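Local coordinates for ancillary protein 1 (Streptococcus pyogenes, PDB 2XI9) that probably serves as a pilus-presented adhesin that relies on an internal thioester bond for efficient interaction with host cells, at residues A143-A148 against T237-R242; A244-I249 against H267-M272; F212-K217 against N291-T296; D297-I302 against T314-E319. All blocks are in the same frame, centred on the assembly; numbering follows the deposited sequence.

Interaction 1 (A143-A148 against T237-R242); sequences AKFYYA and TETQLR
Arg242 reaches from near the start of helix 238-253 to the start of strand 146-149, where its guanidinium group meets Phe145, Tyr146 and Tyr147. The chain is stretched out from CG to NE, and with CG anti to the backbone N (chi1 -167°) the charged end is carried well clear of the helix. The guanidinium then stands edge-on to the Tyr147 ring, the two planes 84° apart, with NH2 above one ring face and Arg242 CZ 4.5 Å from the Tyr147 ring centroid in an off-centre cation-pi contact. NH1 donates to Tyr147 OH at 2.8 Å in a nearly straight bond, almost in the guanidinium plane; the same hydroxyl also bonds to Glu133, whose carboxylate would help balance the buried charge. NH2 makes only a weak, bent bond to Tyr146 O (2.8 Å), while Arg242 NE donates a hydrogen bond to a water 2.9 Å away, which also accepts from Tyr146 N. Arginine suits this place because its flat group serves several acceptors at once. Phe145, centre of an inverse gamma turn, lays its CA over one guanidinium face and turns its ring edge to Thr239, CE1 lying 3.6 Å from OG1; that hydroxyl bonds to Ser135. Strand 146-149 runs between strands 127-130 and 155-160, and helix 274-288 packs against Gln240 and Leu241.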
# COMPACT_ATOMS: atom_id res chain seq x y z
N ALA A 143 -9.54 0.86 19.05
CA ALA A 143 -10.54 0.81 17.98
C ALA A 143 -9.97 0.96 16.54
O ALA A 143 -10.72 1.32 15.62
CB ALA A 143 -11.64 1.87 18.27
N LYS A 144 -8.69 0.67 16.35
CA LYS A 144 -8.03 0.73 15.04
C LYS A 144 -7.21 -0.54 14.78
O LYS A 144 -6.12 -0.49 14.23
CB LYS A 144 -7.17 2.00 14.90
CG LYS A 144 -7.92 3.34 15.16
CD LYS A 144 -6.97 4.49 14.96
CE LYS A 144 -7.57 5.80 15.45
NZ LYS A 144 -8.04 5.70 16.89
N PHE A 145 -7.80 -1.68 15.10
CA PHE A 145 -7.15 -2.98 14.95
C PHE A 145 -7.44 -3.44 13.53
O PHE A 145 -8.42 -4.14 13.25
CB PHE A 145 -7.71 -3.93 16.00
CG PHE A 145 -7.51 -3.48 17.41
CD1 PHE A 145 -6.28 -3.56 18.02
CD2 PHE A 145 -8.57 -2.99 18.15
CE1 PHE A 145 -6.13 -3.14 19.36
CE2 PHE A 145 -8.42 -2.55 19.43
CZ PHE A 145 -7.22 -2.64 20.05
N TYR A 146 -6.57 -3.02 12.62
CA TYR A 146 -6.78 -3.29 11.21
C TYR A 146 -6.02 -4.53 10.74
O TYR A 146 -4.83 -4.72 11.11
CB TYR A 146 -6.28 -2.13 10.39
CG TYR A 146 -6.78 -0.75 10.78
CD1 TYR A 146 -8.10 -0.54 11.17
CD2 TYR A 146 -5.92 0.35 10.74
CE1 TYR A 146 -8.56 0.76 11.50
CE2 TYR A 146 -6.39 1.65 11.07
CZ TYR A 146 -7.69 1.83 11.46
OH TYR A 146 -8.17 3.10 11.79
N TYR A 147 -6.66 -5.31 9.88
CA TYR A 147 -6.11 -6.53 9.33
C TYR A 147 -6.43 -6.70 7.86
O TYR A 147 -7.44 -6.18 7.37
CB TYR A 147 -6.65 -7.76 10.06
CG TYR A 147 -6.34 -7.81 11.54
CD1 TYR A 147 -7.21 -7.27 12.47
CD2 TYR A 147 -5.20 -8.46 12.00
CE1 TYR A 147 -6.94 -7.33 13.81
CE2 TYR A 147 -4.91 -8.52 13.35
CZ TYR A 147 -5.77 -7.94 14.26
OH TYR A 147 -5.48 -7.99 15.61
N ALA A 148 -5.55 -7.42 7.16
CA ALA A 148 -5.89 -7.97 5.84
C ALA A 148 -5.89 -9.48 5.89
O ALA A 148 -5.14 -10.10 6.66
CB ALA A 148 -4.93 -7.45 4.70
N THR A 237 2.17 -2.03 26.27
CA THR A 237 1.32 -3.18 25.92
C THR A 237 1.38 -3.42 24.42
O THR A 237 1.89 -2.60 23.68
CB THR A 237 -0.14 -2.90 26.32
OG1 THR A 237 -0.63 -1.80 25.54
CG2 THR A 237 -0.26 -2.58 27.84
N GLU A 238 0.80 -4.54 23.94
CA GLU A 238 0.76 -4.78 22.50
C GLU A 238 -0.00 -3.66 21.80
O GLU A 238 0.37 -3.20 20.72
CB GLU A 238 0.09 -6.13 22.21
CG GLU A 238 1.06 -7.31 22.39
CD GLU A 238 0.49 -8.67 21.99
OE1 GLU A 238 -0.09 -8.83 20.91
OE2 GLU A 238 0.63 -9.60 22.78
N THR A 239 -1.12 -3.25 22.40
CA THR A 239 -1.94 -2.23 21.77
C THR A 239 -1.18 -0.90 21.68
O THR A 239 -1.29 -0.21 20.68
CB THR A 239 -3.29 -2.08 22.49
OG1 THR A 239 -4.05 -3.29 22.30
CG2 THR A 239 -4.09 -0.90 21.93
N GLN A 240 -0.43 -0.57 22.71
CA GLN A 240 0.36 0.66 22.73
C GLN A 240 1.45 0.63 21.62
O GLN A 240 1.63 1.62 20.90
CB GLN A 240 0.93 0.95 24.11
CG GLN A 240 -0.16 1.40 25.11
CD GLN A 240 0.26 1.47 26.53
OE1 GLN A 240 1.26 0.86 26.94
NE2 GLN A 240 -0.51 2.21 27.34
N LEU A 241 2.16 -0.50 21.46
CA LEU A 241 3.13 -0.58 20.38
C LEU A 241 2.43 -0.50 19.02
O LEU A 241 2.94 0.17 18.10
CB LEU A 241 4.06 -1.79 20.48
CG LEU A 241 5.21 -1.86 19.48
CD1 LEU A 241 6.18 -0.71 19.71
CD2 LEU A 241 5.95 -3.28 19.56
N ARG A 242 1.28 -1.15 18.89
CA ARG A 242 0.50 -1.06 17.65
C ARG A 242 0.16 0.40 17.31
O ARG A 242 0.32 0.85 16.19
CB ARG A 242 -0.76 -1.93 17.77
CG ARG A 242 -1.49 -2.18 16.44
CD ARG A 242 -2.50 -3.28 16.61
NE ARG A 242 -3.13 -3.64 15.33
CZ ARG A 242 -3.74 -4.78 15.08
NH1 ARG A 242 -3.84 -5.72 16.01
NH2 ARG A 242 -4.28 -4.95 13.88
O HOH W 1 -3.58 -1.98 12.96

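Interaction 2 (A244-I249 against H267-M272); sequences ATQLAI and HGFGDM
Leu247 and Phe269 form the middle of this buried apolar contact. Leu247 CB lies over one face of the phenyl ring, 4.3 Å from its centroid and 25° off the ring normal, a CH-pi contact displaced toward the rim. Gln246 comes to the same ring at its edge, with CG 3.9 Å from Phe269 CZ. Farther along, Leu247 CD2 touches the selenium of Met272, present as selenomethionine, at 3.7 Å. The Met272 chain runs straight as far as SE and then bends at chi3 (-85°), which lays its methyl CE against the backbone of Ala244, 3.5 Å from N. The CB of Ala244 points away and packs on Ala280 of helix 274-288, a small residue fitting between the two helices. The helix carries the sequence TQLAI, resembling the TQ motif of thioester domains. Gln246, bent at chi2, turns its amide off the phenyl ring, and NE2 bonds to the carbonyl of Cys160, the one cysteine of the chain and so presumably the source of the thioester sulfur. On the other segment a 3-10 turn presents Phe269 and Met272 together: Asp271 N bonds to Gly268 O and Met272 N to Phe269 O. Gly268 has a positive phi of 84°, where a CB would press on the preceding carbonyl oxygen. Asp271 ties this turn to Thr138, Thr139 and Gln140, and Leu247 also packs on Leu277 of helix 274-288.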
# COMPACT_ATOMS: atom_id res chain seq x y z
N ALA A 244 1.66 3.16 18.44
CA ALA A 244 2.88 3.91 18.19
C ALA A 244 3.32 3.66 16.76
O ALA A 244 3.77 4.58 16.10
CB ALA A 244 3.98 3.50 19.20
N THR A 245 3.19 2.39 16.29
CA THR A 245 3.53 1.99 14.92
C THR A 245 2.63 2.73 13.94
O THR A 245 3.10 3.25 12.92
CB THR A 245 3.48 0.39 14.71
OG1 THR A 245 4.20 -0.28 15.78
CG2 THR A 245 4.06 -0.03 13.38
N GLN A 246 1.33 2.79 14.23
CA GLN A 246 0.40 3.46 13.34
C GLN A 246 0.75 4.95 13.21
O GLN A 246 0.71 5.52 12.12
CB GLN A 246 -1.04 3.31 13.86
CG GLN A 246 -2.13 3.98 12.98
CD GLN A 246 -2.22 3.43 11.58
OE1 GLN A 246 -2.92 2.45 11.35
NE2 GLN A 246 -1.57 4.09 10.62
N LEU A 247 1.04 5.57 14.34
CA LEU A 247 1.36 7.02 14.33
C LEU A 247 2.70 7.27 13.61
O LEU A 247 2.84 8.25 12.94
CB LEU A 247 1.38 7.56 15.77
CG LEU A 247 1.72 9.05 15.93
CD1 LEU A 247 0.68 9.87 15.18
CD2 LEU A 247 1.83 9.45 17.44
N ALA A 248 3.68 6.37 13.77
CA ALA A 248 4.97 6.47 13.10
C ALA A 248 4.79 6.35 11.58
O ALA A 248 5.41 7.06 10.84
CB ALA A 248 5.94 5.40 13.61
N ILE A 249 3.85 5.53 11.14
CA ILE A 249 3.51 5.47 9.71
C ILE A 249 2.92 6.83 9.26
O ILE A 249 3.37 7.38 8.25
CB ILE A 249 2.54 4.30 9.41
CG1 ILE A 249 3.26 2.94 9.56
CG2 ILE A 249 1.86 4.52 8.00
CD1 ILE A 249 4.40 2.65 8.58
N HIS A 267 -7.14 12.01 15.25
CA HIS A 267 -7.55 10.59 15.07
C HIS A 267 -7.44 9.69 16.30
O HIS A 267 -7.00 8.54 16.21
CB HIS A 267 -6.80 9.95 13.90
CG HIS A 267 -6.85 10.78 12.66
ND1 HIS A 267 -7.96 10.84 11.86
CD2 HIS A 267 -5.94 11.62 12.12
CE1 HIS A 267 -7.73 11.66 10.85
NE2 HIS A 267 -6.51 12.14 10.98
N GLY A 268 -7.86 10.19 17.44
CA GLY A 268 -7.86 9.37 18.65
C GLY A 268 -6.54 9.33 19.40
O GLY A 268 -6.51 8.86 20.53
N PHE A 269 -5.47 9.89 18.83
CA PHE A 269 -4.15 9.83 19.44
C PHE A 269 -4.00 10.71 20.66
O PHE A 269 -3.01 10.63 21.40
CB PHE A 269 -3.06 10.06 18.37
CG PHE A 269 -2.90 8.88 17.46
CD1 PHE A 269 -2.26 7.75 17.92
CD2 PHE A 269 -3.47 8.86 16.17
CE1 PHE A 269 -2.15 6.60 17.15
CE2 PHE A 269 -3.36 7.71 15.38
CZ PHE A 269 -2.70 6.57 15.88
N GLY A 270 -4.98 11.56 20.90
CA GLY A 270 -5.12 12.21 22.18
C GLY A 270 -5.05 11.28 23.38
O GLY A 270 -4.60 11.68 24.44
N ASP A 271 -5.49 10.02 23.22
CA ASP A 271 -5.44 9.03 24.32
C ASP A 271 -4.06 8.34 24.46
O ASP A 271 -3.89 7.46 25.30
CB ASP A 271 -6.47 7.93 24.06
CG ASP A 271 -6.71 7.04 25.28
OD1 ASP A 271 -6.76 7.54 26.40
OD2 ASP A 271 -6.85 5.81 25.12
N MSE A 272 -3.08 8.71 23.63
CA MSE A 272 -1.73 8.13 23.74
C MSE A 272 -0.97 8.77 24.91
O MSE A 272 -0.85 10.00 24.98
CB MSE A 272 -0.96 8.34 22.41
CG MSE A 272 0.39 7.73 22.36
SE MSE A 272 1.24 7.78 20.65
CE MSE A 272 0.49 6.18 19.83

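Interaction 3 (F212-K217 against N291-T296); sequences FLKHIK and NPPQLT
Lys217 slants across the loop 291-296, its chain extended beyond CG, so its methylene groups and its ammonium end meet different residues. Near its root, CB touches both Pro293 CB (3.9 Å) and Leu295 CD1 (3.8 Å), which approach it roughly at right angles. At its tip, NZ donates to Thr296 O at 2.9 Å, approaching nearly along the C=O axis (167°), and a second bond runs to a water that in turn donates to Leu295 O. A lysine fits here because it combines a greasy shaft with a polar end. Leu295 has CG placed between its backbone N and carbonyl carbon (chi1 53°), a cramped setting that brings CD1 back onto the lysine shaft. One helical turn earlier, Lys214 slants across the Pro293 ring: CG of the proline sits 3.9 Å from Lys214 CA, and CD touches the lysine methylenes. The rigid proline gives a compact surface that can lie close to the helix backbone. Lys218 NZ bonds to Asn291 O, and Glu221 accepts from Gln294 N. In this surface contact, the connection from helix 274-288 to strand 299-303 is laid along helix 209-222, joining the helical part of the thioester-domain region to its mixed sheet.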
# COMPACT_ATOMS: atom_id res chain seq x y z
N PHE A 212 11.57 7.32 1.18
CA PHE A 212 10.28 7.09 1.79
C PHE A 212 10.04 5.60 2.05
O PHE A 212 9.65 5.21 3.15
CB PHE A 212 9.14 7.65 0.90
CG PHE A 212 7.78 7.25 1.37
CD1 PHE A 212 7.20 7.87 2.45
CD2 PHE A 212 7.07 6.26 0.73
CE1 PHE A 212 5.94 7.52 2.88
CE2 PHE A 212 5.80 5.89 1.18
CZ PHE A 212 5.24 6.53 2.24
N LEU A 213 10.37 4.78 1.06
CA LEU A 213 10.10 3.32 1.19
C LEU A 213 10.94 2.75 2.33
O LEU A 213 10.48 1.92 3.15
CB LEU A 213 10.42 2.59 -0.09
CG LEU A 213 10.03 1.10 -0.11
CD1 LEU A 213 8.56 0.99 0.27
CD2 LEU A 213 10.32 0.39 -1.45
N LYS A 214 12.17 3.21 2.41
CA LYS A 214 13.04 2.77 3.46
C LYS A 214 12.44 3.13 4.80
O LYS A 214 12.46 2.31 5.70
CB LYS A 214 14.46 3.34 3.29
CG LYS A 214 15.19 2.73 2.07
CD LYS A 214 16.71 3.01 2.00
CE LYS A 214 17.04 4.23 1.16
NZ LYS A 214 18.52 4.45 1.06
N HIS A 215 11.92 4.37 4.95
CA HIS A 215 11.31 4.80 6.22
C HIS A 215 10.15 3.90 6.66
O HIS A 215 10.06 3.47 7.85
CB HIS A 215 10.84 6.28 6.12
CG HIS A 215 11.98 7.25 6.03
ND1 HIS A 215 11.85 8.54 5.54
CD2 HIS A 215 13.28 7.11 6.38
CE1 HIS A 215 13.02 9.15 5.60
NE2 HIS A 215 13.91 8.31 6.11
N ILE A 216 9.27 3.59 5.71
CA ILE A 216 8.14 2.76 5.97
C ILE A 216 8.54 1.34 6.40
O ILE A 216 8.00 0.82 7.41
CB ILE A 216 7.15 2.75 4.73
CG1 ILE A 216 6.54 4.14 4.49
CG2 ILE A 216 6.16 1.62 4.85
CD1 ILE A 216 5.76 4.73 5.57
N LYS A 217 9.50 0.73 5.69
CA LYS A 217 9.93 -0.61 6.00
C LYS A 217 10.56 -0.63 7.38
O LYS A 217 10.41 -1.61 8.07
CB LYS A 217 10.97 -1.11 5.02
CG LYS A 217 10.44 -1.46 3.68
CD LYS A 217 11.60 -1.89 2.81
CE LYS A 217 11.15 -2.36 1.46
NZ LYS A 217 12.32 -2.65 0.53
N ASN A 291 20.82 3.62 8.33
CA ASN A 291 20.94 2.18 8.13
C ASN A 291 19.83 1.66 7.22
O ASN A 291 18.71 2.18 7.24
CB ASN A 291 21.02 1.44 9.46
CG ASN A 291 22.25 1.84 10.23
OD1 ASN A 291 23.35 1.83 9.68
ND2 ASN A 291 22.06 2.26 11.49
N PRO A 292 20.15 0.63 6.42
CA PRO A 292 19.19 0.06 5.53
C PRO A 292 18.15 -0.73 6.28
O PRO A 292 18.45 -1.23 7.36
CB PRO A 292 20.05 -0.85 4.60
CG PRO A 292 21.25 -1.17 5.33
CD PRO A 292 21.50 0.08 6.21
N PRO A 293 16.96 -0.89 5.70
CA PRO A 293 15.94 -1.70 6.31
C PRO A 293 16.46 -3.11 6.49
O PRO A 293 17.21 -3.60 5.65
CB PRO A 293 14.79 -1.65 5.29
CG PRO A 293 15.04 -0.40 4.54
CD PRO A 293 16.49 -0.26 4.45
N GLN A 294 16.07 -3.75 7.58
CA GLN A 294 16.46 -5.14 7.80
C GLN A 294 15.53 -6.14 7.09
O GLN A 294 15.91 -7.26 6.79
CB GLN A 294 16.52 -5.43 9.29
CG GLN A 294 17.64 -4.71 10.02
CD GLN A 294 18.99 -5.03 9.43
OE1 GLN A 294 19.71 -4.14 8.97
NE2 GLN A 294 19.33 -6.29 9.41
N LEU A 295 14.36 -5.72 6.71
CA LEU A 295 13.49 -6.66 6.01
C LEU A 295 13.54 -6.36 4.52
O LEU A 295 14.19 -5.41 4.10
CB LEU A 295 12.10 -6.67 6.60
CG LEU A 295 11.40 -5.36 6.75
CD1 LEU A 295 11.04 -4.88 5.35
CD2 LEU A 295 10.13 -5.47 7.72
N THR A 296 12.91 -7.19 3.73
CA THR A 296 13.11 -7.14 2.31
C THR A 296 11.90 -6.54 1.63
O THR A 296 11.96 -5.43 1.13
CB THR A 296 13.47 -8.58 1.80
OG1 THR A 296 14.64 -9.02 2.49
CG2 THR A 296 13.75 -8.61 0.28
O HOH W 2 14.62 -3.92 1.90
O HOH W 3 13.10 -2.71 7.64

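Interaction 4 (D297-I302 against T314-E319); sequences DLDFFI and TQWHPE
Thr314 meets Leu298 through its backbone, Leu298 CD2 resting 3.8 Å from Thr314 C, while its hydroxyl bonds to Val157 O on the adjoining strand. Gln315 likewise contributes mainly main chain: its carbonyl accepts from Asp299 N at 2.9 Å, in a nearly straight bond just beyond strand 311-313, where the chain turns across the start of strand 299-303. The Gln315 amide oxygen is engaged by Asn150. Trp316 comes next, and its CG lies anti to the backbone N (chi1 175°), which sets the indole alongside Asp297. The six-membered ring takes Asp297 CB squarely over one face, 3.4 Å from the centroid and 3° off the normal, a CH-pi contact; on the opposite face of the indole Pro318 CD lies over its five-membered ring. A large aromatic suits this spot, being broad enough to take the Asp297 methylene on one face and Pro318 CD on the other. The Asp297 carboxylate itself forms a salt bridge with Arg195. His317 completes the contact by gripping Asp299 twice: its backbone N donates to OD1 at 2.9 Å, and its ring ND1 donates to OD2 at 2.7 Å, in the imidazole plane and onto the syn lone pair. Asp299 OD1 also bonds to His191 and OD2 to Gln156, so four bonds fix the rotation of this buried carboxylate. Aspartate is short enough to serve all four partners from its own strand. In the mixed sheet, strand 299-303 runs antiparallel between 311-313 and the outermost strand 189-193, and the loop bearing Trp316 and His317 leads on to strand 321-329.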
# COMPACT_ATOMS: atom_id res chain seq x y z
N ASP A 297 10.77 -7.25 1.63
CA ASP A 297 9.56 -6.78 0.97
C ASP A 297 8.38 -7.02 1.93
O ASP A 297 8.46 -7.92 2.78
CB ASP A 297 9.35 -7.54 -0.36
CG ASP A 297 10.14 -6.94 -1.52
OD1 ASP A 297 9.88 -5.76 -1.88
OD2 ASP A 297 11.00 -7.65 -2.06
N LEU A 298 7.33 -6.20 1.81
CA LEU A 298 6.10 -6.33 2.58
C LEU A 298 4.89 -6.29 1.67
O LEU A 298 4.94 -5.67 0.59
CB LEU A 298 5.98 -5.18 3.56
CG LEU A 298 6.97 -5.15 4.72
CD1 LEU A 298 6.97 -3.80 5.42
CD2 LEU A 298 6.65 -6.23 5.68
N ASP A 299 3.81 -6.91 2.12
CA ASP A 299 2.54 -6.79 1.45
C ASP A 299 1.95 -5.37 1.62
O ASP A 299 2.17 -4.70 2.62
CB ASP A 299 1.52 -7.79 2.01
CG ASP A 299 1.94 -9.26 1.80
OD1 ASP A 299 2.68 -9.60 0.82
OD2 ASP A 299 1.47 -10.10 2.61
N PHE A 300 1.15 -4.97 0.64
CA PHE A 300 0.46 -3.67 0.65
C PHE A 300 -0.86 -3.90 -0.07
O PHE A 300 -0.95 -4.80 -0.86
CB PHE A 300 1.34 -2.63 -0.04
CG PHE A 300 0.82 -1.22 0.02
CD1 PHE A 300 0.05 -0.71 -1.00
CD2 PHE A 300 1.19 -0.39 1.06
CE1 PHE A 300 -0.38 0.63 -0.96
CE2 PHE A 300 0.74 0.90 1.12
CZ PHE A 300 -0.04 1.43 0.08
N PHE A 301 -1.87 -3.08 0.22
CA PHE A 301 -3.25 -3.27 -0.23
C PHE A 301 -3.90 -1.96 -0.62
O PHE A 301 -3.86 -1.00 0.11
CB PHE A 301 -4.05 -3.94 0.91
CG PHE A 301 -3.41 -5.23 1.44
CD1 PHE A 301 -2.50 -5.21 2.48
CD2 PHE A 301 -3.74 -6.46 0.87
CE1 PHE A 301 -1.92 -6.35 2.94
CE2 PHE A 301 -3.12 -7.63 1.32
CZ PHE A 301 -2.24 -7.58 2.36
N ILE A 302 -4.52 -1.95 -1.79
CA ILE A 302 -5.16 -0.76 -2.34
C ILE A 302 -6.63 -1.06 -2.56
O ILE A 302 -6.99 -2.08 -3.14
CB ILE A 302 -4.57 -0.36 -3.72
CG1 ILE A 302 -3.06 -0.26 -3.64
CG2 ILE A 302 -5.18 0.92 -4.25
CD1 ILE A 302 -2.60 0.29 -2.47
N THR A 314 2.43 -6.26 7.28
CA THR A 314 3.45 -6.71 8.23
C THR A 314 4.07 -8.05 7.88
O THR A 314 4.97 -8.52 8.60
CB THR A 314 2.85 -6.81 9.64
OG1 THR A 314 1.70 -7.67 9.63
CG2 THR A 314 2.45 -5.46 10.13
N GLN A 315 3.61 -8.67 6.79
CA GLN A 315 4.06 -9.99 6.35
C GLN A 315 4.41 -9.86 4.85
O GLN A 315 4.20 -8.81 4.27
CB GLN A 315 2.98 -11.06 6.57
CG GLN A 315 2.55 -11.22 8.09
CD GLN A 315 1.32 -12.12 8.28
OE1 GLN A 315 0.83 -12.72 7.32
NE2 GLN A 315 0.84 -12.25 9.53
N TRP A 316 4.88 -10.94 4.25
CA TRP A 316 5.28 -11.01 2.83
C TRP A 316 4.76 -12.30 2.20
O TRP A 316 5.19 -13.41 2.60
CB TRP A 316 6.81 -10.91 2.73
CG TRP A 316 7.37 -11.08 1.37
CD1 TRP A 316 8.28 -12.03 0.98
CD2 TRP A 316 7.05 -10.33 0.21
NE1 TRP A 316 8.54 -11.90 -0.37
CE2 TRP A 316 7.80 -10.85 -0.85
CE3 TRP A 316 6.19 -9.24 -0.04
CZ2 TRP A 316 7.73 -10.31 -2.17
CZ3 TRP A 316 6.11 -8.73 -1.33
CH2 TRP A 316 6.90 -9.26 -2.37
N HIS A 317 3.86 -12.17 1.22
CA HIS A 317 3.26 -13.31 0.50
C HIS A 317 3.51 -13.20 -1.02
O HIS A 317 2.65 -12.69 -1.74
CB HIS A 317 1.77 -13.37 0.80
CG HIS A 317 1.49 -13.68 2.22
ND1 HIS A 317 1.50 -12.72 3.21
CD2 HIS A 317 1.30 -14.87 2.85
CE1 HIS A 317 1.30 -13.30 4.38
NE2 HIS A 317 1.16 -14.60 4.19
N PRO A 318 4.68 -13.62 -1.49
CA PRO A 318 5.03 -13.45 -2.93
C PRO A 318 4.39 -14.46 -3.88
O PRO A 318 4.42 -14.26 -5.12
CB PRO A 318 6.54 -13.67 -2.95
CG PRO A 318 6.83 -14.49 -1.70
CD PRO A 318 5.85 -14.03 -0.68
N GLU A 319 3.82 -15.53 -3.31
CA GLU A 319 3.33 -16.67 -4.07
C GLU A 319 2.21 -16.31 -5.05
O GLU A 319 2.09 -16.95 -6.10
CB GLU A 319 2.94 -17.86 -3.13
CG GLU A 319 2.14 -17.48 -1.87
CD GLU A 319 3.02 -16.89 -0.72
OE1 GLU A 319 4.17 -16.49 -0.96
OE2 GLU A 319 2.58 -16.85 0.44

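Interactions 1 and 2 share helix 238-253 and have centres about 10 Å apart; Tyr146 CE2 touches Gln246 OE1 at 3.6 Å. Both these residues also contact Cys160, so both interactions border on the probable sulfur donor of the internal thioester. Interaction 3 lies on helix 209-222, which packs on the same helix: Ile216 CD1 is 3.9 Å from Ile249 CD1, and interaction 2 is nested in the chain loop that interaction 3 closes. Interaction 4 follows directly in sequence, Thr296 adjoining Asp297, and it shares the mixed sheet with interaction 1, where Ala148 CB meets Phe301 CZ at 3.6 Å. Interactions 2 and 4 have centres about 23 Å apart.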